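Local coordinates for protoporphyrinogen oxidase (Exiguobacterium sibiricum, PDB 3LOV), which probably oxidises coproporphyrinogen III to coproporphyrin III with oxygen and bound FAD, a step of heme b biosynthesis, at residues I14-A23 with L447-I458; I251-A259 with L269-Y277. All blocks are in the same frame, centred on the assembly; numbering follows the deposited sequence.

Overall arrangement
The chain starts with strand 6-10 and turns into helix 14-26, which carries the first half of interaction 1. Its partner, helix 447-463, is the last helix of the chain. Interaction 1 therefore closes a loop of more than 400 residues and ties the two ends of the FAD-binding domain together. Interaction 2 is nested inside that loop. It closes the short loop of 260-268, the hairpin of strands 259-263 and 266-270, and ties strand 250-252 at the edge of the parallel sheet to that three-stranded antiparallel sheet. The centres lie about 21 Å apart, yet Leu17 and Ile251 touch. FAD spans both: interaction 1 meets the pyrophosphate and flavin, interaction 2 the adenine.

Interaction 1: residues I14-A23 with L447-I458; sequences ITGLAAAYYA and LPDCVASAKTMI. With FAD (flavin-adenine dinucleotide), chain B.
Thr15 OG1 donates a 2.7 Å hydrogen bond to FAD O1P while lying 3.2 Å from Cys450 CB. The hydroxyl sits beside its own backbone N (chi1 -56°), and Thr15 N also donates, to FAD O2P. One residue thus holds both non-bridging oxygens of this phosphate at the start of helix 14-26, where the helix dipole would probably help to offset their charge. The second helix also points its N-terminal end at the cofactor. Leu447 N gives a 2.8 Å hydrogen bond to the flavin O2, which could help to stabilise negative charge on the reduced ring.

No hydrogen bond joins the two helices. Their axes come within 8.2 Å and cross at -40°. Small residues permit this: Ala19 CB meets Ala454 CB at 3.9 Å, and Ala454 CB also rests on the Thr15 carbonyl. On one flank Ile14 CD1 abuts Val451 CG2 at 3.5 Å, the two side chains crossing at about a right angle. Farther along, the Tyr22 ring is held on both faces. Lys455 CG stands 3.8 Å from the ring centroid, almost on the normal, in a CH-pi contact. Tyr21 CD2 lies over the opposite face, toward the rim, and Val451 CG1 meets the ring edge. Ile458 ends the seam, with CG1 against the Ala19 carbonyl and CG2 against Ala23 CA.

The pair belongs to the Rossmann-type FAD domain. Strand 280-283 lies beside it, with Leu282 touching Ala19 and Ile458. Helix 235-245 packs on Leu17, and helix 68-75 reaches Tyr21 and Lys455.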
# COMPACT_ATOMS: atom_id res chain seq x y z
N ILE A 14 12.10 0.66 3.19
CA ILE A 14 11.75 1.76 4.10
C ILE A 14 11.69 1.28 5.61
O ILE A 14 12.07 2.01 6.52
CB ILE A 14 10.43 2.50 3.68
CG1 ILE A 14 10.33 3.85 4.44
CG2 ILE A 14 9.18 1.57 3.85
CD1 ILE A 14 9.10 4.69 4.14
N THR A 15 11.19 0.08 5.85
CA THR A 15 11.00 -0.39 7.21
C THR A 15 12.36 -0.57 7.91
O THR A 15 12.55 -0.15 9.06
CB THR A 15 10.21 -1.72 7.22
OG1 THR A 15 8.96 -1.51 6.53
CG2 THR A 15 9.97 -2.17 8.67
N GLY A 16 13.29 -1.19 7.19
CA GLY A 16 14.64 -1.42 7.69
C GLY A 16 15.46 -0.12 7.84
O GLY A 16 16.18 0.01 8.81
N LEU A 17 15.33 0.80 6.90
CA LEU A 17 16.05 2.09 6.94
C LEU A 17 15.48 2.99 8.03
O LEU A 17 16.23 3.60 8.80
CB LEU A 17 16.01 2.80 5.58
CG LEU A 17 17.00 2.27 4.54
CD1 LEU A 17 16.80 2.92 3.19
CD2 LEU A 17 18.44 2.48 5.05
N ALA A 18 14.16 3.02 8.15
CA ALA A 18 13.52 3.68 9.28
C ALA A 18 13.92 3.04 10.60
O ALA A 18 14.15 3.73 11.60
CB ALA A 18 12.01 3.67 9.14
N ALA A 19 13.98 1.72 10.63
CA ALA A 19 14.40 1.08 11.86
C ALA A 19 15.83 1.56 12.25
O ALA A 19 16.10 1.78 13.41
CB ALA A 19 14.34 -0.45 11.74
N ALA A 20 16.73 1.71 11.30
CA ALA A 20 18.12 2.03 11.66
C ALA A 20 18.16 3.45 12.22
O ALA A 20 18.90 3.70 13.18
CB ALA A 20 19.03 1.91 10.47
N TYR A 21 17.37 4.34 11.61
CA TYR A 21 17.29 5.75 11.95
C TYR A 21 16.84 5.85 13.38
O TYR A 21 17.46 6.56 14.19
CB TYR A 21 16.28 6.50 11.05
CG TYR A 21 16.06 7.95 11.47
CD1 TYR A 21 16.93 8.96 11.09
CD2 TYR A 21 14.98 8.30 12.29
CE1 TYR A 21 16.74 10.28 11.52
CE2 TYR A 21 14.79 9.58 12.71
CZ TYR A 21 15.66 10.57 12.31
OH TYR A 21 15.47 11.86 12.75
N TYR A 22 15.76 5.17 13.70
CA TYR A 22 15.22 5.24 15.04
C TYR A 22 16.13 4.52 16.04
O TYR A 22 16.21 4.93 17.18
CB TYR A 22 13.81 4.64 15.13
CG TYR A 22 12.76 5.40 14.38
CD1 TYR A 22 12.50 6.73 14.67
CD2 TYR A 22 11.98 4.79 13.39
CE1 TYR A 22 11.52 7.45 13.99
CE2 TYR A 22 10.99 5.50 12.69
CZ TYR A 22 10.79 6.84 12.99
OH TYR A 22 9.83 7.56 12.32
N ALA A 23 16.78 3.42 15.61
CA ALA A 23 17.68 2.68 16.49
C ALA A 23 18.89 3.54 16.83
O ALA A 23 19.37 3.48 17.96
CB ALA A 23 18.15 1.28 15.87
N LEU A 447 3.30 3.02 3.45
CA LEU A 447 4.60 3.54 3.85
C LEU A 447 4.62 4.03 5.31
O LEU A 447 5.54 3.67 6.08
CB LEU A 447 5.11 4.60 2.89
CG LEU A 447 5.40 4.08 1.50
CD1 LEU A 447 5.48 5.22 0.50
CD2 LEU A 447 6.66 3.27 1.44
N PRO A 448 3.59 4.80 5.72
CA PRO A 448 3.53 5.31 7.09
C PRO A 448 3.33 4.24 8.14
O PRO A 448 3.87 4.38 9.25
CB PRO A 448 2.32 6.25 7.07
CG PRO A 448 2.18 6.62 5.64
CD PRO A 448 2.47 5.33 4.94
N ASP A 449 2.57 3.19 7.78
CA ASP A 449 2.35 2.04 8.67
C ASP A 449 3.65 1.28 8.92
O ASP A 449 3.92 0.81 10.01
CB ASP A 449 1.30 1.08 8.08
CG ASP A 449 -0.10 1.75 7.82
OD1 ASP A 449 -0.59 2.51 8.65
OD2 ASP A 449 -0.69 1.51 6.75
N CYS A 450 4.42 1.10 7.86
CA CYS A 450 5.73 0.46 7.94
C CYS A 450 6.71 1.29 8.76
O CYS A 450 7.45 0.75 9.60
CB CYS A 450 6.26 0.23 6.53
SG CYS A 450 5.40 -1.13 5.69
N VAL A 451 6.69 2.60 8.58
CA VAL A 451 7.53 3.45 9.41
C VAL A 451 7.17 3.30 10.89
O VAL A 451 8.05 3.06 11.71
CB VAL A 451 7.52 4.92 8.96
CG1 VAL A 451 8.23 5.81 10.01
CG2 VAL A 451 8.15 5.05 7.54
N ALA A 452 5.88 3.39 11.22
CA ALA A 452 5.41 3.13 12.55
C ALA A 452 5.78 1.75 13.06
O ALA A 452 6.03 1.54 14.27
CB ALA A 452 3.86 3.30 12.64
N SER A 453 5.71 0.76 12.16
CA SER A 453 6.01 -0.63 12.52
C SER A 453 7.47 -0.68 13.00
O SER A 453 7.75 -1.18 14.10
CB SER A 453 5.76 -1.58 11.32
OG SER A 453 6.02 -2.95 11.59
N ALA A 454 8.37 -0.12 12.20
CA ALA A 454 9.78 0.02 12.59
C ALA A 454 9.94 0.76 13.94
O ALA A 454 10.59 0.25 14.84
CB ALA A 454 10.62 0.74 11.48
N LYS A 455 9.34 1.95 14.09
CA LYS A 455 9.49 2.73 15.32
C LYS A 455 8.99 1.97 16.55
O LYS A 455 9.69 1.89 17.58
CB LYS A 455 8.74 4.05 15.21
CG LYS A 455 9.13 5.10 16.27
CD LYS A 455 8.10 6.24 16.27
CE LYS A 455 8.63 7.52 16.92
NZ LYS A 455 9.68 7.21 17.90
N THR A 456 7.80 1.39 16.47
CA THR A 456 7.31 0.62 17.62
C THR A 456 8.23 -0.59 17.92
O THR A 456 8.44 -0.92 19.08
CB THR A 456 5.85 0.18 17.42
OG1 THR A 456 5.10 1.31 16.97
CG2 THR A 456 5.23 -0.31 18.71
N MSE A 457 8.75 -1.30 16.91
CA MSE A 457 9.60 -2.44 17.25
C MSE A 457 10.94 -1.97 17.84
O MSE A 457 11.41 -2.51 18.82
CB MSE A 457 9.81 -3.43 16.11
CG MSE A 457 8.54 -4.17 15.72
SE MSE A 457 7.82 -5.27 17.14
CE MSE A 457 6.17 -4.37 17.64
N ILE A 458 11.53 -0.92 17.28
CA ILE A 458 12.75 -0.38 17.90
C ILE A 458 12.51 0.01 19.36
O ILE A 458 13.29 -0.38 20.24
CB ILE A 458 13.37 0.82 17.06
CG1 ILE A 458 13.91 0.31 15.74
CG2 ILE A 458 14.43 1.60 17.85
CD1 ILE A 458 14.74 -0.93 15.82
PA FAD B . 10.12 -3.98 0.98
O1A FAD B . 10.04 -2.65 0.32
O2A FAD B . 9.60 -5.17 0.26
O5B FAD B . 11.64 -4.25 1.37
C5B FAD B . 12.12 -5.52 1.73
C4B FAD B . 13.65 -5.49 1.62
O4B FAD B . 14.22 -6.68 2.17
C3B FAD B . 14.08 -5.36 0.17
O3B FAD B . 15.09 -4.37 0.02
C2B FAD B . 14.58 -6.76 -0.11
O2B FAD B . 15.60 -6.80 -1.05
C1B FAD B . 15.12 -7.21 1.23
N9A FAD B . 15.22 -8.66 1.42
C8A FAD B . 14.44 -9.70 0.98
N7A FAD B . 14.94 -10.88 1.42
C5A FAD B . 16.06 -10.60 2.16
C6A FAD B . 16.98 -11.38 2.87
N6A FAD B . 16.84 -12.70 2.96
N1A FAD B . 18.03 -10.77 3.53
C2A FAD B . 18.16 -9.40 3.52
N3A FAD B . 17.24 -8.63 2.83
C4A FAD B . 16.24 -9.22 2.16
N1 FAD B . 2.20 2.36 0.17
C2 FAD B . 1.82 3.67 0.28
O2 FAD B . 1.85 4.25 1.38
N3 FAD B . 1.39 4.35 -0.83
C4 FAD B . 1.30 3.77 -2.04
O4 FAD B . 0.94 4.44 -2.99
C4X FAD B . 1.64 2.44 -2.18
N5 FAD B . 1.59 1.84 -3.43
C5X FAD B . 1.96 0.50 -3.54
C6 FAD B . 1.88 -0.14 -4.79
C7 FAD B . 2.24 -1.49 -4.91
C7M FAD B . 2.17 -2.16 -6.25
C8 FAD B . 2.72 -2.20 -3.80
C8M FAD B . 3.11 -3.67 -3.89
C9 FAD B . 2.81 -1.58 -2.56
C9A FAD B . 2.43 -0.23 -2.41
N10 FAD B . 2.52 0.41 -1.17
C10 FAD B . 2.11 1.74 -1.06
C1' FAD B . 2.99 -0.29 0.09
C2' FAD B . 4.49 0.01 0.29
O2' FAD B . 5.20 -0.52 -0.78
C3' FAD B . 5.06 -0.57 1.59
O3' FAD B . 4.55 0.24 2.64
C4' FAD B . 6.61 -0.56 1.72
O4' FAD B . 7.33 -0.53 0.50
C5' FAD B . 7.11 -1.79 2.44
O5' FAD B . 8.49 -1.65 2.66
P FAD B . 9.25 -2.78 3.47
O1P FAD B . 8.43 -3.34 4.60
O2P FAD B . 10.67 -2.41 3.82
O3P FAD B . 9.35 -4.01 2.39

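Interaction 2: residues I251-A259 with L269-Y277; sequences IRLETPLLA and LKTDHGPEY. With FAD (flavin-adenine dinucleotide), chain B.
Lys270 lies along Leu258 and Ala259. Its CB meets Ala259 CB at 3.8 Å. CG touches Leu258 CB, CD rests between Ala259 CB and Leu258 CB, and CE reaches Leu258 CD1. The chain is extended as far as CE; the turn at chi4 (111°) then leads NZ away from the other segment. The backbone joins the same residues: Leu258 N donates to Lys270 O at 2.8 Å, and Lys270 N donates to Ala259 O at 2.9 Å. Next to this pair, Leu257 CD1 packs on Leu269 CB at 3.6 Å.

A second set of contacts surrounds the type I turn from Thr271 to Gly274. Thr271 OG1 accepts from His273 N, an ST turn, and itself donates to Gly274 O at 2.6 Å. Thr255 CG2 presses on Thr271 CB. One water bridges the segments, donating to Pro256 O and to Asp272 OD2 and accepting from Asp272 N. At the far end Arg252 NH1 forms a salt bridge with Glu276 OE2 at 2.8 Å. Its hydrogen bond is bent and weak, and the guanidinium and carboxylate planes are 75° apart.

The loop held in this way presents its backbone to the cofactor. Leu257 N donates to FAD N1A at 3.1 Å, and FAD N6A donates to Leu257 O. One residue thus reads the Watson-Crick edge of adenine through main-chain atoms alone, an adenine site characteristic of FAD-binding Rossmann-type domains such as those of the amine oxidase family.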
# COMPACT_ATOMS: atom_id res chain seq x y z
N ILE A 251 25.87 -0.58 6.55
CA ILE A 251 24.92 -1.08 5.55
C ILE A 251 25.66 -2.09 4.68
O ILE A 251 26.61 -1.71 4.00
CB ILE A 251 24.40 0.02 4.57
CG1 ILE A 251 23.79 1.24 5.29
CG2 ILE A 251 23.45 -0.59 3.55
CD1 ILE A 251 22.40 1.17 5.59
N ARG A 252 25.20 -3.35 4.63
CA ARG A 252 25.82 -4.32 3.73
C ARG A 252 24.87 -4.66 2.58
O ARG A 252 23.86 -5.31 2.79
CB ARG A 252 26.21 -5.62 4.47
CG ARG A 252 26.98 -5.44 5.81
CD ARG A 252 28.41 -5.92 5.77
NE ARG A 252 28.53 -7.36 5.55
CZ ARG A 252 28.49 -8.29 6.50
NH1 ARG A 252 28.33 -7.96 7.78
NH2 ARG A 252 28.61 -9.58 6.16
N LEU A 253 25.20 -4.23 1.38
CA LEU A 253 24.39 -4.58 0.22
C LEU A 253 24.80 -5.97 -0.28
O LEU A 253 25.83 -6.51 0.13
CB LEU A 253 24.55 -3.54 -0.89
CG LEU A 253 24.11 -2.11 -0.62
CD1 LEU A 253 24.54 -1.24 -1.82
CD2 LEU A 253 22.60 -2.01 -0.33
N GLU A 254 24.00 -6.53 -1.17
CA GLU A 254 24.27 -7.83 -1.74
C GLU A 254 24.62 -8.85 -0.65
O GLU A 254 25.51 -9.64 -0.84
CB GLU A 254 25.43 -7.74 -2.77
CG GLU A 254 25.18 -6.82 -3.94
CD GLU A 254 24.26 -7.39 -5.03
OE1 GLU A 254 23.72 -8.50 -4.89
OE2 GLU A 254 24.04 -6.71 -6.05
N THR A 255 23.94 -8.82 0.49
CA THR A 255 24.22 -9.73 1.57
C THR A 255 22.93 -10.29 2.14
O THR A 255 22.47 -9.89 3.18
CB THR A 255 25.03 -9.07 2.67
OG1 THR A 255 26.14 -8.39 2.08
CG2 THR A 255 25.55 -10.10 3.66
N PRO A 256 22.35 -11.27 1.44
CA PRO A 256 21.13 -11.82 1.98
C PRO A 256 21.39 -12.59 3.25
O PRO A 256 22.46 -13.16 3.42
CB PRO A 256 20.66 -12.77 0.88
CG PRO A 256 21.85 -13.05 0.08
CD PRO A 256 22.62 -11.77 0.08
N LEU A 257 20.42 -12.57 4.16
CA LEU A 257 20.47 -13.41 5.35
C LEU A 257 19.95 -14.76 4.91
O LEU A 257 18.88 -14.84 4.31
CB LEU A 257 19.58 -12.86 6.48
CG LEU A 257 19.36 -13.79 7.67
CD1 LEU A 257 20.71 -13.97 8.40
CD2 LEU A 257 18.27 -13.29 8.65
N LEU A 258 20.72 -15.80 5.20
CA LEU A 258 20.47 -17.16 4.72
C LEU A 258 20.01 -18.12 5.80
O LEU A 258 19.40 -19.13 5.50
CB LEU A 258 21.75 -17.71 4.10
CG LEU A 258 22.32 -16.95 2.91
CD1 LEU A 258 23.63 -17.58 2.42
CD2 LEU A 258 21.30 -16.90 1.79
N ALA A 259 20.31 -17.83 7.07
CA ALA A 259 20.00 -18.75 8.17
C ALA A 259 20.27 -18.07 9.48
O ALA A 259 21.13 -17.19 9.56
CB ALA A 259 20.82 -20.03 8.09
N LEU A 269 24.27 -15.27 12.38
CA LEU A 269 23.49 -15.01 11.16
C LEU A 269 24.32 -15.36 9.95
O LEU A 269 25.38 -14.77 9.72
CB LEU A 269 23.01 -13.56 11.12
CG LEU A 269 21.72 -13.17 11.85
CD1 LEU A 269 21.58 -13.70 13.24
CD2 LEU A 269 21.64 -11.64 11.90
N LYS A 270 23.87 -16.36 9.20
CA LYS A 270 24.59 -16.86 8.03
C LYS A 270 24.39 -16.01 6.79
O LYS A 270 23.26 -15.75 6.40
CB LYS A 270 24.12 -18.28 7.71
CG LYS A 270 24.86 -18.91 6.55
CD LYS A 270 24.18 -20.19 6.12
CE LYS A 270 24.62 -20.64 4.74
NZ LYS A 270 25.41 -21.85 4.84
N THR A 271 25.49 -15.65 6.12
CA THR A 271 25.47 -14.90 4.85
C THR A 271 26.49 -15.49 3.92
O THR A 271 27.31 -16.27 4.34
CB THR A 271 25.86 -13.42 5.05
OG1 THR A 271 27.29 -13.29 5.13
CG2 THR A 271 25.18 -12.79 6.30
N ASP A 272 26.50 -15.09 2.66
CA ASP A 272 27.48 -15.60 1.69
C ASP A 272 28.94 -15.29 2.02
O ASP A 272 29.85 -15.98 1.56
CB ASP A 272 27.18 -15.03 0.31
CG ASP A 272 25.94 -15.63 -0.31
OD1 ASP A 272 25.91 -16.87 -0.47
OD2 ASP A 272 25.01 -14.85 -0.65
N HIS A 273 29.15 -14.23 2.79
CA HIS A 273 30.48 -13.74 3.10
C HIS A 273 30.76 -13.87 4.61
O HIS A 273 31.36 -12.99 5.21
CB HIS A 273 30.60 -12.28 2.64
CG HIS A 273 29.95 -12.01 1.31
ND1 HIS A 273 30.43 -12.53 0.13
CD2 HIS A 273 28.83 -11.31 0.99
CE1 HIS A 273 29.65 -12.14 -0.87
NE2 HIS A 273 28.68 -11.39 -0.37
N GLY A 274 30.32 -14.96 5.21
CA GLY A 274 30.59 -15.18 6.63
C GLY A 274 29.54 -14.65 7.58
O GLY A 274 28.68 -13.84 7.22
N PRO A 275 29.59 -15.11 8.82
CA PRO A 275 28.51 -14.88 9.74
C PRO A 275 28.53 -13.51 10.35
O PRO A 275 29.60 -12.90 10.44
CB PRO A 275 28.73 -15.95 10.81
CG PRO A 275 30.23 -16.15 10.80
CD PRO A 275 30.64 -15.99 9.37
N GLU A 276 27.36 -13.01 10.74
CA GLU A 276 27.26 -11.82 11.59
C GLU A 276 26.73 -12.28 12.92
O GLU A 276 25.82 -13.10 12.92
CB GLU A 276 26.23 -10.82 11.05
CG GLU A 276 26.74 -9.80 10.14
CD GLU A 276 27.75 -8.90 10.80
OE1 GLU A 276 27.43 -8.20 11.78
OE2 GLU A 276 28.88 -8.93 10.32
N TYR A 277 27.22 -11.73 14.03
CA TYR A 277 26.72 -12.16 15.35
C TYR A 277 25.83 -11.08 15.90
O TYR A 277 26.15 -9.90 15.82
CB TYR A 277 27.88 -12.51 16.32
CG TYR A 277 28.71 -13.70 15.85
CD1 TYR A 277 28.31 -15.01 16.08
CD2 TYR A 277 29.87 -13.52 15.14
CE1 TYR A 277 29.07 -16.09 15.63
CE2 TYR A 277 30.62 -14.58 14.67
CZ TYR A 277 30.22 -15.85 14.92
OH TYR A 277 31.02 -16.88 14.47
PA FAD B . 10.12 -3.98 0.98
O1A FAD B . 10.04 -2.65 0.32
O2A FAD B . 9.60 -5.17 0.26
O5B FAD B . 11.64 -4.25 1.37
C5B FAD B . 12.12 -5.52 1.73
C4B FAD B . 13.65 -5.49 1.62
O4B FAD B . 14.22 -6.68 2.17
C3B FAD B . 14.08 -5.36 0.17
O3B FAD B . 15.09 -4.37 0.02
C2B FAD B . 14.58 -6.76 -0.11
O2B FAD B . 15.60 -6.80 -1.05
C1B FAD B . 15.12 -7.21 1.23
N9A FAD B . 15.22 -8.66 1.42
C8A FAD B . 14.44 -9.70 0.98
N7A FAD B . 14.94 -10.88 1.42
C5A FAD B . 16.06 -10.60 2.16
C6A FAD B . 16.98 -11.38 2.87
N6A FAD B . 16.84 -12.70 2.96
N1A FAD B . 18.03 -10.77 3.53
C2A FAD B . 18.16 -9.40 3.52
N3A FAD B . 17.24 -8.63 2.83
C4A FAD B . 16.24 -9.22 2.16
N1 FAD B . 2.20 2.36 0.17
C2 FAD B . 1.82 3.67 0.28
O2 FAD B . 1.85 4.25 1.38
N3 FAD B . 1.39 4.35 -0.83
C4 FAD B . 1.30 3.77 -2.04
O4 FAD B . 0.94 4.44 -2.99
C4X FAD B . 1.64 2.44 -2.18
N5 FAD B . 1.59 1.84 -3.43
C5X FAD B . 1.96 0.50 -3.54
C6 FAD B . 1.88 -0.14 -4.79
C7 FAD B . 2.24 -1.49 -4.91
C7M FAD B . 2.17 -2.16 -6.25
C8 FAD B . 2.72 -2.20 -3.80
C8M FAD B . 3.11 -3.67 -3.89
C9 FAD B . 2.81 -1.58 -2.56
C9A FAD B . 2.43 -0.23 -2.41
N10 FAD B . 2.52 0.41 -1.17
C10 FAD B . 2.11 1.74 -1.06
C1' FAD B . 2.99 -0.29 0.09
C2' FAD B . 4.49 0.01 0.29
O2' FAD B . 5.20 -0.52 -0.78
C3' FAD B . 5.06 -0.57 1.59
O3' FAD B . 4.55 0.24 2.64
C4' FAD B . 6.61 -0.56 1.72
O4' FAD B . 7.33 -0.53 0.50
C5' FAD B . 7.11 -1.79 2.44
O5' FAD B . 8.49 -1.65 2.66
P FAD B . 9.25 -2.78 3.47
O1P FAD B . 8.43 -3.34 4.60
O2P FAD B . 10.67 -2.41 3.82
O3P FAD B . 9.35 -4.01 2.39
O HOH W 1 24.73 -13.31 1.95